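Local coordinates for protein amidase, hydantoinase/carbamoylase family (Burkholderia vietnamiensis, PDB 5I4M) that probably hydrolyses N-carbamoyl-L-amino acids as a zinc-dependent amidase of the peptidase M20 family, with two zinc ions per subunit, at residues N84-R89 against P140-I145. Sequence-based numbering, arbitrary orientation.
Sequences NVFMRR and PVEVVI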
loop_
_atom_site.group_PDB
_atom_site.type_symbol
_atom_site.label_atom_id
_atom_site.label_comp_id
_atom_site.label_asym_id
_atom_site.label_seq_id
_atom_site.Cartn_x
_atom_site.Cartn_y
_atom_site.Cartn_z
ATOM N N ASN A 84 17.176 11.627 -22.691
ATOM C CA ASN A 84 16.369 12.454 -23.572
ATOM C C ASN A 84 16.774 12.187 -25.017
ATOM O O ASN A 84 17.961 12.046 -25.331
ATOM C CB ASN A 84 16.543 13.944 -23.256
ATOM C CG ASN A 84 16.235 14.290 -21.809
ATOM O OD1 ASN A 84 15.223 13.868 -21.258
ATOM N ND2 ASN A 84 17.108 15.097 -21.189
ATOM N N VAL A 85 15.781 12.114 -25.900
ATOM C CA VAL A 85 15.996 11.733 -27.298
ATOM C C VAL A 85 15.745 12.955 -28.168
ATOM O O VAL A 85 14.651 13.528 -28.134
ATOM C CB VAL A 85 15.071 10.582 -27.719
ATOM C CG1 VAL A 85 15.358 10.179 -29.164
ATOM C CG2 VAL A 85 15.190 9.408 -26.761
ATOM N N PHE A 86 16.737 13.326 -28.984
ATOM C CA PHE A 86 16.663 14.508 -29.836
ATOM C C PHE A 86 16.643 14.071 -31.295
ATOM O O PHE A 86 17.624 13.517 -31.800
ATOM C CB PHE A 86 17.829 15.447 -29.543
ATOM C CG PHE A 86 17.866 15.901 -28.108
ATOM C CD1 PHE A 86 18.505 15.139 -27.136
ATOM C CD2 PHE A 86 17.226 17.069 -27.728
ATOM C CE1 PHE A 86 18.520 15.555 -25.805
ATOM C CE2 PHE A 86 17.229 17.485 -26.400
ATOM C CZ PHE A 86 17.876 16.734 -25.443
ATOM N N MET A 87 15.523 14.318 -31.959
ATOM C CA MET A 87 15.330 13.962 -33.357
ATOM C C MET A 87 15.350 15.253 -34.163
ATOM O O MET A 87 14.439 16.079 -34.048
ATOM C CB MET A 87 14.027 13.184 -33.525
ATOM C CG MET A 87 14.042 11.836 -32.811
ATOM S SD MET A 87 12.416 11.163 -32.384
ATOM C CE MET A 87 12.073 12.017 -30.837
ATOM N N ARG A 88 16.395 15.428 -34.968
ATOM C CA ARG A 88 16.741 16.720 -35.547
ATOM C C ARG A 88 16.522 16.726 -37.056
ATOM O O ARG A 88 17.029 15.852 -37.768
ATOM C CB ARG A 88 18.200 17.056 -35.234
ATOM C CG ARG A 88 18.722 18.335 -35.834
ATOM C CD ARG A 88 20.111 18.575 -35.281
ATOM N NE ARG A 88 20.805 19.688 -35.921
ATOM C CZ ARG A 88 20.967 20.889 -35.373
ATOM N NH1 ARG A 88 20.466 21.161 -34.161
ATOM N NH2 ARG A 88 21.636 21.822 -36.046
ATOM N N ARG A 89 15.785 17.725 -37.541
ATOM C CA ARG A 89 15.642 17.985 -38.971
ATOM C C ARG A 89 16.490 19.202 -39.322
ATOM O O ARG A 89 16.209 20.312 -38.856
ATOM C CB ARG A 89 14.175 18.214 -39.346
ATOM C CG ARG A 89 13.931 18.420 -40.857
ATOM C CD ARG A 89 12.473 18.770 -41.120
ATOM N NE ARG A 89 12.095 18.731 -42.533
ATOM C CZ ARG A 89 12.118 19.776 -43.354
ATOM N NH1 ARG A 89 12.525 20.969 -42.919
ATOM N NH2 ARG A 89 11.733 19.625 -44.614
ATOM N N PRO A 140 17.425 24.728 -37.614
ATOM C CA PRO A 140 17.022 23.327 -37.516
ATOM C C PRO A 140 15.816 23.204 -36.600
ATOM O O PRO A 140 15.550 24.065 -35.758
ATOM C CB PRO A 140 18.257 22.638 -36.920
ATOM C CG PRO A 140 18.979 23.729 -36.191
ATOM C CD PRO A 140 18.750 24.965 -37.016
ATOM N N VAL A 141 15.076 22.118 -36.786
ATOM C CA VAL A 141 13.902 21.806 -35.984
ATOM C C VAL A 141 14.148 20.468 -35.305
ATOM O O VAL A 141 14.701 19.550 -35.918
ATOM C CB VAL A 141 12.632 21.771 -36.862
ATOM C CG1 VAL A 141 11.484 21.103 -36.131
ATOM C CG2 VAL A 141 12.250 23.195 -37.312
ATOM N N GLU A 142 13.781 20.363 -34.029
ATOM C CA GLU A 142 13.974 19.115 -33.302
ATOM C C GLU A 142 12.695 18.700 -32.594
ATOM O O GLU A 142 11.930 19.543 -32.126
ATOM C CB GLU A 142 15.099 19.241 -32.254
ATOM C CG GLU A 142 16.484 19.466 -32.842
ATOM C CD GLU A 142 17.578 19.448 -31.784
ATOM O OE1 GLU A 142 18.740 19.741 -32.117
ATOM O OE2 GLU A 142 17.273 19.148 -30.613
ATOM N N VAL A 143 12.465 17.386 -32.520
ATOM C CA VAL A 143 11.444 16.792 -31.658
ATOM C C VAL A 143 12.161 16.032 -30.553
ATOM O O VAL A 143 13.099 15.278 -30.831
ATOM C CB VAL A 143 10.512 15.849 -32.440
ATOM C CG1 VAL A 143 9.359 15.379 -31.553
ATOM C CG2 VAL A 143 10.005 16.535 -33.686
ATOM N N VAL A 144 11.723 16.221 -29.307
ATOM C CA VAL A 144 12.403 15.654 -28.150
ATOM C C VAL A 144 11.449 14.729 -27.409
ATOM O O VAL A 144 10.258 15.034 -27.266
ATOM C CB VAL A 144 12.938 16.759 -27.210
ATOM C CG1 VAL A 144 13.752 16.152 -26.075
ATOM C CG2 VAL A 144 13.814 17.754 -27.991
ATOM N N ILE A 145 11.973 13.585 -26.955
ATOM C CA ILE A 145 11.345 12.802 -25.894
ATOM C C ILE A 145 12.111 13.075 -24.607
ATOM O O ILE A 145 13.308 12.772 -24.517
ATOM C CB ILE A 145 11.344 11.297 -26.205
ATOM C CG1 ILE A 145 10.554 11.010 -27.482
ATOM C CG2 ILE A 145 10.747 10.533 -25.009
ATOM C CD1 ILE A 145 10.790 9.636 -28.058
#
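Arg88 and Glu142 form a non-hydrogen-bonded pair between the adjacent antiparallel strands 85-89 and 141-145, in the zinc-binding domain of this M20-family enzyme, and their side chains cross at a slant. Arg88 NH1 forms a salt bridge with Glu142 OE1 at 3.0 Å. The oxygen lies at the edge of the guanidinium, in its plane, and uses its anti lone pair. The two planar groups are nonetheless turned 69° from each other. Arg88 is extended, with CG anti to the backbone N (chi1 177°), which carries the guanidinium beside Pro140. The proline ring covers one guanidinium face, and its CG comes within 3.3 Å of Arg88 NH2. Glu142 OE1 also pairs with Arg202, so two arginines share this buried carboxylate and probably favour its charged form.

Phe86 follows on the same face. Val144 CG1 sits over the ring, 4.2 Å from its centroid, in a CH-pi contact. Val144 CG2 touches Phe86 CD2. Glu142 OE2 approaches the ring obliquely. Arg202, the second salt-bridge partner of Glu142, also makes a cation-pi contact with the Phe86 ring.

Met87, Val143, Val85 and Ile145 lie on the opposite face. The Met87 chain bends at chi3 (-83°), bringing CE to 3.8 Å from Ile145 CG1. Helix 57-72 packs on Val85 and Met87, and helix 117-132 on Val141 and Val143. This is the helix-covered sheet expected of the M20 catalytic domain. The Ile145 end leads toward the metal site, its side chain about 6 Å from that of the zinc ligand His104.

Six backbone hydrogen bonds join the strands, paired at Val85-Ile145, Met87-Val143 and Arg89-Val141. Just before the Val85-Ile145 pair, Asn84 CA makes a CA-H...O contact with Ile145 O at 3.2 Å.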